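Carnitinyl-CoA dehydratase (Mycobacterium avium, PDB 3R0O) probably catalyses the reversible dehydration of carnitinyl-CoA to crotonobetainyl-CoA as a trimeric member of the enoyl-CoA hydratase/isomerase (crotonase) family. Local coordinates at residues E176-S181 with W186-E191; A26-D31 with D49-A54; S129-A134 with L203-R208; H103-K108 with G230-E235. All blocks are in the same frame, centred on the assembly; numbering follows the deposited sequence.

Contact 1. Residues E176-S181 with W186-E191; sequences EPMTAS and WGLINE
Met-178 and Trp-186 form a Met-aromatic contact that, with the meeting of Ala-180 and Ile-189, packs strand 178-179 and the first turn of helix 180-186 against the last residue of that helix and the loop after it, within the crotonase fold. Met-178 SD stands 5.1 Å from the centroid of the five-membered ring of Trp-186, and the approach is oblique, 74° off the ring normal. The methyl group makes the closer touch, with Met-178 CE 3.7 Å from Trp-186 CD1. Met-178 runs extended, CG opposite the backbone N (chi1 175°), until it bends at chi3 (-75°), which brings CE to the pyrrole part of the indole; the two side chains cross at about a right angle.

Apolar packing continues with Leu-188, whose CD2 lies 4.3 Å from Met-178 SD. Leu-163, from the loop after helix 155-162, touches Met-178, Trp-186 and Leu-188 alike, and Arg-185 of the third subunit packs on Trp-186.

The intervening helix is capped at both ends. Thr-179 occupies the N-cap and its OG1 accepts a bond from Asp-182 N, while Gly-187, with positive phi, ends the helix in a Schellman motif. Beyond this turn Ile-189 is directed toward 176-181, and Ile-189 CD1 rests 3.6 Å from Ala-180 O.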
loop_
_atom_site.group_PDB
_atom_site.type_symbol
_atom_site.label_atom_id
_atom_site.label_comp_id
_atom_site.label_asym_id
_atom_site.label_seq_id
_atom_site.Cartn_x
_atom_site.Cartn_y
_atom_site.Cartn_z
ATOM N N GLU A 176 -0.839 -19.889 6.415
ATOM C CA GLU A 176 -1.215 -20.670 5.225
ATOM C C GLU A 176 -0.508 -20.187 3.943
ATOM O O GLU A 176 -0.228 -18.992 3.803
ATOM C CB GLU A 176 -2.730 -20.630 5.020
ATOM C CG GLU A 176 -3.489 -21.589 5.912
ATOM C CD GLU A 176 -4.944 -21.195 6.109
ATOM O OE1 GLU A 176 -5.496 -20.387 5.307
ATOM O OE2 GLU A 176 -5.537 -21.672 7.093
ATOM N N PRO A 177 -0.227 -21.118 2.999
ATOM C CA PRO A 177 0.524 -20.707 1.795
ATOM C C PRO A 177 -0.316 -19.915 0.774
ATOM O O PRO A 177 -1.548 -19.916 0.843
ATOM C CB PRO A 177 1.009 -22.050 1.203
ATOM C CG PRO A 177 -0.016 -23.054 1.644
ATOM C CD PRO A 177 -0.433 -22.585 3.054
ATOM N N MET A 178 0.356 -19.227 -0.142
ATOM C CA MET A 178 -0.305 -18.561 -1.279
ATOM C C MET A 178 0.279 -19.155 -2.568
ATOM O O MET A 178 1.503 -19.266 -2.684
ATOM C CB MET A 178 -0.082 -17.032 -1.254
ATOM C CG MET A 178 -0.652 -16.314 -2.501
ATOM S SD MET A 178 -0.531 -14.520 -2.372
ATOM C CE MET A 178 -1.885 -14.236 -1.192
ATOM N N THR A 179 -0.565 -19.553 -3.525
ATOM C CA THR A 179 -0.035 -20.085 -4.781
ATOM C C THR A 179 0.641 -18.994 -5.617
ATOM O O THR A 179 0.358 -17.784 -5.451
ATOM C CB THR A 179 -1.134 -20.679 -5.651
ATOM O OG1 THR A 179 -2.016 -19.629 -6.040
ATOM C CG2 THR A 179 -1.928 -21.818 -4.920
ATOM N N ALA A 180 1.516 -19.407 -6.534
ATOM C CA ALA A 180 2.158 -18.456 -7.462
ATOM C C ALA A 180 1.123 -17.637 -8.231
ATOM O O ALA A 180 1.272 -16.420 -8.393
ATOM C CB ALA A 180 3.074 -19.193 -8.450
ATOM N N SER A 181 0.086 -18.320 -8.706
ATOM C CA SER A 181 -1.004 -17.693 -9.450
ATOM C C SER A 181 -1.708 -16.599 -8.631
ATOM O O SER A 181 -1.953 -15.504 -9.133
ATOM C CB SER A 181 -1.996 -18.768 -9.918
ATOM O OG SER A 181 -3.204 -18.166 -10.322
ATOM N N TRP A 186 -2.232 -10.673 -7.148
ATOM C CA TRP A 186 -2.168 -9.588 -6.176
ATOM C C TRP A 186 -1.080 -8.536 -6.488
ATOM O O TRP A 186 -1.051 -7.496 -5.871
ATOM C CB TRP A 186 -2.000 -10.133 -4.759
ATOM C CG TRP A 186 -3.251 -10.813 -4.219
ATOM C CD1 TRP A 186 -3.359 -12.102 -3.812
ATOM C CD2 TRP A 186 -4.548 -10.217 -4.032
ATOM N NE1 TRP A 186 -4.654 -12.368 -3.396
ATOM C CE2 TRP A 186 -5.401 -11.222 -3.526
ATOM C CE3 TRP A 186 -5.081 -8.927 -4.264
ATOM C CZ2 TRP A 186 -6.777 -10.974 -3.229
ATOM C CZ3 TRP A 186 -6.440 -8.688 -3.982
ATOM C CH2 TRP A 186 -7.266 -9.705 -3.461
ATOM N N GLY A 187 -0.202 -8.819 -7.441
ATOM C CA GLY A 187 0.956 -7.973 -7.684
ATOM C C GLY A 187 2.121 -8.152 -6.716
ATOM O O GLY A 187 2.998 -7.281 -6.615
ATOM N N LEU A 188 2.111 -9.256 -5.976
ATOM C CA LEU A 188 3.222 -9.622 -5.105
ATOM C C LEU A 188 4.435 -10.125 -5.912
ATOM O O LEU A 188 5.573 -10.007 -5.473
ATOM C CB LEU A 188 2.782 -10.713 -4.115
ATOM C CG LEU A 188 3.846 -11.285 -3.155
ATOM C CD1 LEU A 188 4.412 -10.254 -2.148
ATOM C CD2 LEU A 188 3.285 -12.482 -2.379
ATOM N N ILE A 189 4.181 -10.735 -7.061
ATOM C CA ILE A 189 5.269 -11.188 -7.930
ATOM C C ILE A 189 5.020 -10.671 -9.348
ATOM O O ILE A 189 3.921 -10.175 -9.615
ATOM C CB ILE A 189 5.430 -12.711 -7.905
ATOM C CG1 ILE A 189 4.212 -13.387 -8.548
ATOM C CG2 ILE A 189 5.735 -13.210 -6.458
ATOM C CD1 ILE A 189 4.461 -14.876 -8.800
ATOM N N ASN A 190 6.021 -10.748 -10.233
ATOM C CA ASN A 190 5.893 -10.078 -11.540
ATOM C C ASN A 190 5.510 -10.998 -12.683
ATOM O O ASN A 190 4.967 -10.553 -13.682
ATOM C CB ASN A 190 7.156 -9.290 -11.913
ATOM C CG ASN A 190 7.562 -8.306 -10.831
ATOM O OD1 ASN A 190 8.272 -8.677 -9.903
ATOM N ND2 ASN A 190 7.070 -7.063 -10.920
ATOM N N GLU A 191 5.797 -12.285 -12.538
ATOM C CA GLU A 191 5.553 -13.207 -13.625
ATOM C C GLU A 191 5.493 -14.627 -13.105
ATOM O O GLU A 191 6.152 -14.965 -12.118
ATOM C CB GLU A 191 6.649 -13.067 -14.693
ATOM C CG GLU A 191 6.261 -13.702 -16.015
ATOM C CD GLU A 191 7.311 -13.549 -17.088
ATOM O OE1 GLU A 191 8.438 -13.068 -16.802
ATOM O OE2 GLU A 191 7.004 -13.941 -18.228
#

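Contact 2. Residues A26-D31 with D49-A54; sequences ALITID and DALEEA
Ile-28 and Ala-50 carry most of this strand-to-helix contact, and Leu-51 supplies the third side chain. Ile-28 projects from strand 25-30 toward helix 41-56, and it has the largest buried share of the three. Its branch ends in CD1, which lies 3.7 Å from Ala-50 CB; the preceding carbon is engaged as well, with Ile-28 CG1 4.0 Å from Ala-50 CB. The geometry follows from the torsions: CG1 lies opposite the carbonyl carbon (chi1 -55°) and chi2 is extended at 165°, so the longer branch reaches out to the helix while CG2 stays beside the carbonyl carbon.

Ala-50 also faces the strand, and its small side chain is consistent with the close approach of the backbones: the CA atoms of Ile-28 and Ala-50 are 7.4 Å apart, the shortest CA separation between the segments. Leu-51 starts off to one side, but its end turns back, bringing CD2 to 4.2 Å from Ile-28 CD1. The terminal methyl of Ile-28 therefore meets the helix at two successive residues, and the contact is wholly apolar and buried.

Strand 25-30, helix 41-56 and strand 62-67 make a beta-alpha-beta unit, in which the two strands run parallel and adjacent in the six-stranded sheet. Val-63 of strand 62-67 touches both Ile-28 and Ala-54, while Val-19 of strand 17-22, antiparallel and outermost within this chain, touches Ala-50. The helix thus packs across three neighbouring strands, and Tyr-101 and His-104 from the loop before strand 110-114 lie against Leu-51.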
loop_
_atom_site.group_PDB
_atom_site.type_symbol
_atom_site.label_atom_id
_atom_site.label_comp_id
_atom_site.label_asym_id
_atom_site.label_seq_id
_atom_site.Cartn_x
_atom_site.Cartn_y
_atom_site.Cartn_z
ATOM N N ALA A 26 24.804 -10.759 -12.606
ATOM C CA ALA A 26 25.368 -11.730 -11.684
ATOM C C ALA A 26 24.257 -12.665 -11.277
ATOM O O ALA A 26 23.253 -12.223 -10.687
ATOM C CB ALA A 26 25.958 -11.047 -10.462
ATOM N N LEU A 27 24.438 -13.944 -11.612
ATOM C CA LEU A 27 23.509 -15.006 -11.256
ATOM C C LEU A 27 24.038 -15.804 -10.055
ATOM O O LEU A 27 25.117 -16.436 -10.115
ATOM C CB LEU A 27 23.260 -15.950 -12.465
ATOM C CG LEU A 27 22.399 -17.211 -12.260
ATOM C CD1 LEU A 27 20.912 -16.900 -11.958
ATOM C CD2 LEU A 27 22.495 -18.161 -13.467
ATOM N N ILE A 28 23.272 -15.779 -8.976
ATOM C CA ILE A 28 23.615 -16.502 -7.764
ATOM C C ILE A 28 22.666 -17.659 -7.630
ATOM O O ILE A 28 21.463 -17.460 -7.705
ATOM C CB ILE A 28 23.432 -15.614 -6.511
ATOM C CG1 ILE A 28 24.250 -14.322 -6.656
ATOM C CG2 ILE A 28 23.755 -16.444 -5.245
ATOM C CD1 ILE A 28 23.884 -13.219 -5.678
ATOM N N THR A 29 23.197 -18.865 -7.425
ATOM C CA THR A 29 22.378 -20.050 -7.300
ATOM C C THR A 29 22.686 -20.637 -5.948
ATOM O O THR A 29 23.839 -21.028 -5.680
ATOM C CB THR A 29 22.695 -21.094 -8.414
ATOM O OG1 THR A 29 22.480 -20.506 -9.707
ATOM C CG2 THR A 29 21.815 -22.331 -8.269
ATOM N N ILE A 30 21.669 -20.713 -5.089
ATOM C CA ILE A 30 21.796 -21.495 -3.867
ATOM C C ILE A 30 21.851 -22.956 -4.269
ATOM O O ILE A 30 20.932 -23.450 -4.916
ATOM C CB ILE A 30 20.647 -21.265 -2.889
ATOM C CG1 ILE A 30 20.610 -19.775 -2.474
ATOM C CG2 ILE A 30 20.798 -22.231 -1.699
ATOM C CD1 ILE A 30 19.366 -19.381 -1.644
ATOM N N ASP A 31 22.946 -23.635 -3.917
ATOM C CA ASP A 31 23.192 -24.968 -4.451
ATOM C C ASP A 31 23.281 -26.043 -3.382
ATOM O O ASP A 31 24.348 -26.619 -3.164
ATOM C CB ASP A 31 24.457 -24.960 -5.311
ATOM C CG ASP A 31 24.586 -26.213 -6.206
ATOM O OD1 ASP A 31 23.635 -27.033 -6.343
ATOM O OD2 ASP A 31 25.674 -26.369 -6.779
ATOM N N ASP A 49 28.783 -12.374 0.286
ATOM C CA ASP A 49 29.977 -12.002 -0.502
ATOM C C ASP A 49 29.603 -11.678 -1.943
ATOM O O ASP A 49 30.132 -10.727 -2.520
ATOM C CB ASP A 49 31.038 -13.121 -0.503
ATOM C CG ASP A 49 31.802 -13.236 0.841
ATOM O OD1 ASP A 49 31.706 -12.339 1.697
ATOM O OD2 ASP A 49 32.519 -14.227 1.026
ATOM N N ALA A 50 28.706 -12.479 -2.519
ATOM C CA ALA A 50 28.292 -12.272 -3.912
ATOM C C ALA A 50 27.575 -10.940 -4.088
ATOM O O ALA A 50 27.792 -10.231 -5.075
ATOM C CB ALA A 50 27.414 -13.437 -4.435
ATOM N N LEU A 51 26.719 -10.603 -3.135
ATOM C CA LEU A 51 26.001 -9.336 -3.221
ATOM C C LEU A 51 26.947 -8.143 -3.113
ATOM O O LEU A 51 26.788 -7.172 -3.854
ATOM C CB LEU A 51 24.904 -9.229 -2.155
ATOM C CG LEU A 51 23.600 -10.015 -2.280
ATOM C CD1 LEU A 51 22.709 -9.713 -1.038
ATOM C CD2 LEU A 51 22.841 -9.697 -3.550
ATOM N N GLU A 52 27.919 -8.214 -2.186
ATOM C CA GLU A 52 28.859 -7.105 -1.984
ATOM C C GLU A 52 29.721 -6.869 -3.210
ATOM O O GLU A 52 30.034 -5.732 -3.560
ATOM C CB GLU A 52 29.785 -7.351 -0.787
ATOM C CG GLU A 52 29.252 -6.816 0.522
ATOM C CD GLU A 52 28.911 -5.319 0.491
ATOM O OE1 GLU A 52 29.844 -4.480 0.559
ATOM O OE2 GLU A 52 27.708 -4.989 0.417
ATOM N N GLU A 53 30.138 -7.971 -3.817
ATOM C CA GLU A 53 30.897 -7.955 -5.062
ATOM C C GLU A 53 30.038 -7.359 -6.212
ATOM O O GLU A 53 30.527 -6.521 -6.966
ATOM C CB GLU A 53 31.399 -9.371 -5.367
ATOM C CG GLU A 53 32.164 -9.541 -6.702
ATOM C CD GLU A 53 33.423 -8.659 -6.810
ATOM O OE1 GLU A 53 34.104 -8.452 -5.771
ATOM O OE2 GLU A 53 33.731 -8.185 -7.939
ATOM N N ALA A 54 28.767 -7.768 -6.319
ATOM C CA ALA A 54 27.852 -7.163 -7.315
ATOM C C ALA A 54 27.716 -5.658 -7.111
ATOM O O ALA A 54 27.711 -4.899 -8.080
ATOM C CB ALA A 54 26.485 -7.815 -7.271
#

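Contact 3. Residues S129-A134 with L203-R208; sequences SDLVIA and LALAER
The closest CA atoms, those of Ile-133 on strand 131-135 and Leu-205 on helix 198-210, are 8.8 Å apart, a spacing bridged by side chains alone as the helix packs on the six-stranded sheet of the crotonase fold. Leu-205 points at the strand and meets two residues of it, Leu-131 and Ile-133, both of which face the helix, whereas Val-132 between them points away. With CG opposite the backbone N (chi1 174°), Leu-205 extends its CD2 methyl to the strand. Leu-205 CD2 is 4.1 Å from Leu-131 CB and 4.0 Å from Ile-133 CD1. Ile-133 reaches deeper along the leucine, its CD1 coming to 3.9 Å from Leu-205 CB, and the two chains slide past one another in opposite directions. The second methyl of Leu-205 serves its own helix: CD1 sits 3.3 Å above the guanidinium plane of Arg-208, offset toward the rim.

Around this site the second subunit arrives. Its Thr-174 packs on Leu-205 and Arg-208, and its Glu-176 forms a salt bridge with Arg-208 NE. Every touching residue is aliphatic and buried, which implies that dispersion and exclusion of water hold helix to sheet here, while polar groups nearby, among them Arg-208 and Ser-129, engage the second subunit.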
loop_
_atom_site.group_PDB
_atom_site.type_symbol
_atom_site.label_atom_id
_atom_site.label_comp_id
_atom_site.label_asym_id
_atom_site.label_seq_id
_atom_site.Cartn_x
_atom_site.Cartn_y
_atom_site.Cartn_z
ATOM N N SER A 129 13.766 -9.020 -2.300
ATOM C CA SER A 129 14.221 -8.778 -3.689
ATOM C C SER A 129 13.377 -7.674 -4.328
ATOM O O SER A 129 12.312 -7.347 -3.810
ATOM C CB SER A 129 14.151 -10.082 -4.500
ATOM O OG SER A 129 14.947 -11.095 -3.884
ATOM N N ASP A 130 13.871 -7.038 -5.390
ATOM C CA ASP A 130 13.111 -5.993 -6.056
ATOM C C ASP A 130 11.947 -6.535 -6.916
ATOM O O ASP A 130 10.862 -5.934 -6.970
ATOM C CB ASP A 130 14.040 -5.137 -6.900
ATOM C CG ASP A 130 15.120 -4.481 -6.051
ATOM O OD1 ASP A 130 14.764 -3.980 -4.955
ATOM O OD2 ASP A 130 16.299 -4.497 -6.456
ATOM N N LEU A 131 12.208 -7.646 -7.593
ATOM C CA LEU A 131 11.309 -8.224 -8.565
ATOM C C LEU A 131 11.281 -9.747 -8.346
ATOM O O LEU A 131 12.224 -10.328 -7.785
ATOM C CB LEU A 131 11.819 -7.865 -9.969
ATOM C CG LEU A 131 11.894 -6.347 -10.258
ATOM C CD1 LEU A 131 12.699 -6.035 -11.502
ATOM C CD2 LEU A 131 10.500 -5.765 -10.395
ATOM N N VAL A 132 10.198 -10.392 -8.762
ATOM C CA VAL A 132 10.074 -11.843 -8.576
ATOM C C VAL A 132 9.449 -12.536 -9.773
ATOM O O VAL A 132 8.390 -12.110 -10.236
ATOM C CB VAL A 132 9.240 -12.220 -7.301
ATOM C CG1 VAL A 132 9.127 -13.751 -7.189
ATOM C CG2 VAL A 132 9.861 -11.640 -6.040
ATOM N N ILE A 133 10.099 -13.613 -10.254
ATOM C CA ILE A 133 9.487 -14.519 -11.224
ATOM C C ILE A 133 9.391 -15.885 -10.565
ATOM O O ILE A 133 10.357 -16.363 -9.963
ATOM C CB ILE A 133 10.268 -14.598 -12.565
ATOM C CG1 ILE A 133 10.246 -13.219 -13.241
ATOM C CG2 ILE A 133 9.610 -15.634 -13.506
ATOM C CD1 ILE A 133 10.937 -13.157 -14.573
ATOM N N ALA A 134 8.205 -16.476 -10.624
ATOM C CA ALA A 134 7.999 -17.794 -10.030
ATOM C C ALA A 134 7.550 -18.793 -11.098
ATOM O O ALA A 134 6.916 -18.418 -12.071
ATOM C CB ALA A 134 6.976 -17.736 -8.895
ATOM N N LEU A 203 16.534 -13.863 -16.448
ATOM C CA LEU A 203 17.526 -13.190 -17.265
ATOM C C LEU A 203 16.866 -12.301 -18.294
ATOM O O LEU A 203 17.339 -11.198 -18.516
ATOM C CB LEU A 203 18.540 -14.149 -17.910
ATOM C CG LEU A 203 19.426 -14.926 -16.924
ATOM C CD1 LEU A 203 20.197 -16.032 -17.678
ATOM C CD2 LEU A 203 20.388 -13.979 -16.190
ATOM N N ALA A 204 15.766 -12.760 -18.904
ATOM C CA ALA A 204 15.039 -11.923 -19.862
ATOM C C ALA A 204 14.509 -10.648 -19.180
ATOM O O ALA A 204 14.615 -9.547 -19.735
ATOM C CB ALA A 204 13.914 -12.719 -20.606
ATOM N N LEU A 205 13.981 -10.776 -17.967
ATOM C CA LEU A 205 13.561 -9.587 -17.217
ATOM C C LEU A 205 14.750 -8.650 -16.913
ATOM O O LEU A 205 14.673 -7.435 -17.151
ATOM C CB LEU A 205 12.822 -9.981 -15.935
ATOM C CG LEU A 205 12.460 -8.818 -14.985
ATOM C CD1 LEU A 205 11.668 -7.762 -15.717
ATOM C CD2 LEU A 205 11.694 -9.298 -13.776
ATOM N N ALA A 206 15.867 -9.222 -16.447
ATOM C CA ALA A 206 17.080 -8.454 -16.212
ATOM C C ALA A 206 17.554 -7.663 -17.451
ATOM O O ALA A 206 18.002 -6.516 -17.333
ATOM C CB ALA A 206 18.203 -9.373 -15.710
ATOM N N GLU A 207 17.456 -8.280 -18.622
ATOM C CA GLU A 207 17.908 -7.657 -19.866
ATOM C C GLU A 207 17.008 -6.470 -20.268
ATOM O O GLU A 207 17.435 -5.588 -21.009
ATOM C CB GLU A 207 18.007 -8.696 -21.007
ATOM N N ARG A 208 15.783 -6.453 -19.744
ATOM C CA ARG A 208 14.843 -5.337 -19.917
ATOM C C ARG A 208 15.136 -4.191 -18.932
ATOM O O ARG A 208 14.472 -3.144 -18.951
ATOM C CB ARG A 208 13.409 -5.832 -19.783
ATOM C CG ARG A 208 12.913 -6.527 -21.058
ATOM C CD ARG A 208 11.712 -7.397 -20.791
ATOM N NE ARG A 208 10.693 -6.702 -20.012
ATOM C CZ ARG A 208 9.964 -7.285 -19.062
ATOM N NH1 ARG A 208 10.133 -8.578 -18.764
ATOM N NH2 ARG A 208 9.080 -6.569 -18.394
#

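Contact 4. Residues H103-K108 with G230-E235; sequences HHFIDK and GIIGAE. With EDO (1,2-ethanediol), chain D.
Phe-105 carries its CG opposite the backbone N (chi1 -176°), and Ile-232 has CG1 opposite its carbonyl carbon (chi1 -62°) with an extended chi2; these settings bring the aromatic ring and the CD1 methyl together. Phe-105 CD1 and Ile-232 CD1 are 3.8 Å apart, the side chains crossing at about a right angle and the methyl approaching the ring obliquely. Gly-230 lies by the same phenylalanine, with Gly-230 O 3.7 Å from Phe-105 CB and Gly-230 CA 4.2 Å from Phe-105 CD2. Its phi of 74° favours glycine.

Two waters link the segments, one between backbones, the other reaching a side chain. The first accepts from Phe-105 N at 3.0 Å and donates to Gly-230 O at 2.9 Å. The other accepts from Ile-232 N at 2.8 Å and donates, only weakly, to His-103 NE2.

Arg-222 and Ala-227 also touch Phe-105, placing the contact where the loop before strand 110-114 meets helix 214-225 and the two-stranded antiparallel sheet 227-228/231-232. An ethanediol, probably from the crystallisation liquor, donates from O1 to His-104 O. The chemistry implies a surface junction in which packing of Phe-105 on Gly-230 and Ile-232 is supplemented by solvent, the polar links between the two segments passing through water.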
loop_
_atom_site.group_PDB
_atom_site.type_symbol
_atom_site.label_atom_id
_atom_site.label_comp_id
_atom_site.label_asym_id
_atom_site.label_seq_id
_atom_site.Cartn_x
_atom_site.Cartn_y
_atom_site.Cartn_z
ATOM N N HIS A 103 18.887 -8.014 4.810
ATOM C CA HIS A 103 19.112 -6.664 5.328
ATOM C C HIS A 103 20.439 -6.188 4.751
ATOM O O HIS A 103 21.340 -5.758 5.462
ATOM C CB HIS A 103 19.093 -6.677 6.872
ATOM C CG HIS A 103 19.112 -5.315 7.518
ATOM N ND1 HIS A 103 19.156 -5.149 8.882
ATOM C CD2 HIS A 103 19.114 -4.064 6.996
ATOM C CE1 HIS A 103 19.170 -3.858 9.176
ATOM N NE2 HIS A 103 19.134 -3.179 8.049
ATOM N N HIS A 104 20.540 -6.306 3.430
ATOM C CA HIS A 104 21.795 -6.072 2.717
ATOM C C HIS A 104 21.425 -5.299 1.454
ATOM O O HIS A 104 21.410 -5.842 0.351
ATOM C CB HIS A 104 22.475 -7.429 2.419
ATOM C CG HIS A 104 23.868 -7.325 1.853
ATOM N ND1 HIS A 104 24.690 -8.426 1.712
ATOM C CD2 HIS A 104 24.586 -6.267 1.395
ATOM C CE1 HIS A 104 25.852 -8.055 1.201
ATOM N NE2 HIS A 104 25.810 -6.754 0.985
ATOM N N PHE A 105 21.083 -4.018 1.623
ATOM C CA PHE A 105 20.696 -3.202 0.459
ATOM C C PHE A 105 21.882 -2.989 -0.512
ATOM O O PHE A 105 22.987 -2.714 -0.069
ATOM C CB PHE A 105 20.101 -1.856 0.912
ATOM C CG PHE A 105 19.599 -0.993 -0.225
ATOM C CD1 PHE A 105 18.261 -1.021 -0.597
ATOM C CD2 PHE A 105 20.469 -0.156 -0.912
ATOM C CE1 PHE A 105 17.794 -0.227 -1.640
ATOM C CE2 PHE A 105 20.011 0.631 -1.962
ATOM C CZ PHE A 105 18.678 0.611 -2.313
ATOM N N ILE A 106 21.652 -3.156 -1.823
ATOM C CA ILE A 106 22.646 -2.767 -2.836
ATOM C C ILE A 106 21.979 -1.936 -3.935
ATOM O O ILE A 106 20.762 -1.995 -4.115
ATOM C CB ILE A 106 23.371 -3.986 -3.458
ATOM C CG1 ILE A 106 22.409 -4.903 -4.233
ATOM C CG2 ILE A 106 24.076 -4.804 -2.373
ATOM C CD1 ILE A 106 23.122 -5.899 -5.185
ATOM N N ASP A 107 22.779 -1.184 -4.692
ATOM C CA ASP A 107 22.255 -0.311 -5.742
ATOM C C ASP A 107 21.668 -1.063 -6.931
ATOM O O ASP A 107 20.774 -0.562 -7.601
ATOM C CB ASP A 107 23.356 0.618 -6.247
ATOM C CG ASP A 107 23.802 1.629 -5.201
ATOM O OD1 ASP A 107 22.965 2.140 -4.425
ATOM O OD2 ASP A 107 24.999 1.931 -5.181
ATOM N N LYS A 108 22.191 -2.262 -7.186
ATOM C CA LYS A 108 21.832 -3.057 -8.359
ATOM C C LYS A 108 20.476 -3.748 -8.150
ATOM O O LYS A 108 20.186 -4.232 -7.060
ATOM C CB LYS A 108 22.927 -4.100 -8.642
ATOM C CG LYS A 108 24.372 -3.591 -8.477
ATOM C CD LYS A 108 24.672 -2.372 -9.374
ATOM C CE LYS A 108 26.013 -1.699 -8.957
ATOM N NZ LYS A 108 27.170 -2.460 -9.465
ATOM N N GLY A 230 23.059 3.241 1.766
ATOM C CA GLY A 230 22.814 1.812 1.925
ATOM C C GLY A 230 21.878 1.400 3.050
ATOM O O GLY A 230 21.813 0.219 3.397
ATOM N N ILE A 231 21.142 2.361 3.603
ATOM C CA ILE A 231 20.243 2.115 4.723
ATOM C C ILE A 231 18.835 2.633 4.391
ATOM O O ILE A 231 18.672 3.801 3.981
ATOM C CB ILE A 231 20.742 2.855 6.008
ATOM C CG1 ILE A 231 22.126 2.336 6.482
ATOM C CG2 ILE A 231 19.695 2.783 7.154
ATOM C CD1 ILE A 231 22.184 0.805 6.873
ATOM N N ILE A 232 17.820 1.785 4.592
ATOM C CA ILE A 232 16.443 2.234 4.496
ATOM C C ILE A 232 16.000 2.661 5.894
ATOM O O ILE A 232 15.646 1.817 6.741
ATOM C CB ILE A 232 15.486 1.166 3.863
ATOM C CG1 ILE A 232 15.908 0.847 2.431
ATOM C CG2 ILE A 232 13.994 1.677 3.880
ATOM C CD1 ILE A 232 15.431 -0.540 1.909
ATOM N N GLY A 233 16.018 3.966 6.124
ATOM C CA GLY A 233 15.769 4.538 7.445
ATOM C C GLY A 233 14.464 4.068 8.071
ATOM O O GLY A 233 14.437 3.662 9.235
ATOM N N ALA A 234 13.388 4.112 7.294
ATOM C CA ALA A 234 12.068 3.723 7.767
ATOM C C ALA A 234 11.957 2.252 8.144
ATOM O O ALA A 234 11.076 1.894 8.922
ATOM C CB ALA A 234 10.987 4.090 6.680
ATOM N N GLU A 235 12.829 1.385 7.606
ATOM C CA GLU A 235 12.801 -0.035 8.000
ATOM C C GLU A 235 13.528 -0.384 9.304
ATOM O O GLU A 235 13.188 -1.371 9.952
ATOM C CB GLU A 235 13.300 -0.976 6.888
ATOM C CG GLU A 235 12.231 -1.327 5.916
ATOM C CD GLU A 235 12.604 -2.468 5.011
ATOM O OE1 GLU A 235 13.804 -2.647 4.688
ATOM O OE2 GLU A 235 11.685 -3.187 4.612
HETATM C C1 EDO D . 19.383 -8.012 -1.441
HETATM O O1 EDO D . 20.097 -6.889 -1.967
HETATM C C2 EDO D . 17.881 -7.765 -1.520
HETATM O O2 EDO D . 17.568 -7.122 -2.767
HETATM O O HOH W 1 18.028 -0.677 5.925
HETATM O O HOH W 2 21.052 -2.460 4.221
#

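Contacts 1, 2 and 3 are buried, whereas contact 4 lies at the surface. Contacts 2 and 3 both pack a helix on the six-stranded sheet with aliphatic groups alone, their centres 15 Å apart. Contact 1 brings in sulfur and an indole and joins contact 3 through the sheet: Glu-191 O lies 3.0 Å from Ala-134 N, a probable hydrogen bond. Both also touch the second subunit, whereas no other chain touches contacts 2 and 4. Those two meet through polar groups, Glu-52 OE2 being 2.7 Å from His-104 NE2. Along the chain, contact 1 is nested within contact 3, and contact 3 within contact 4, where waters supplement the packing of Phe-105.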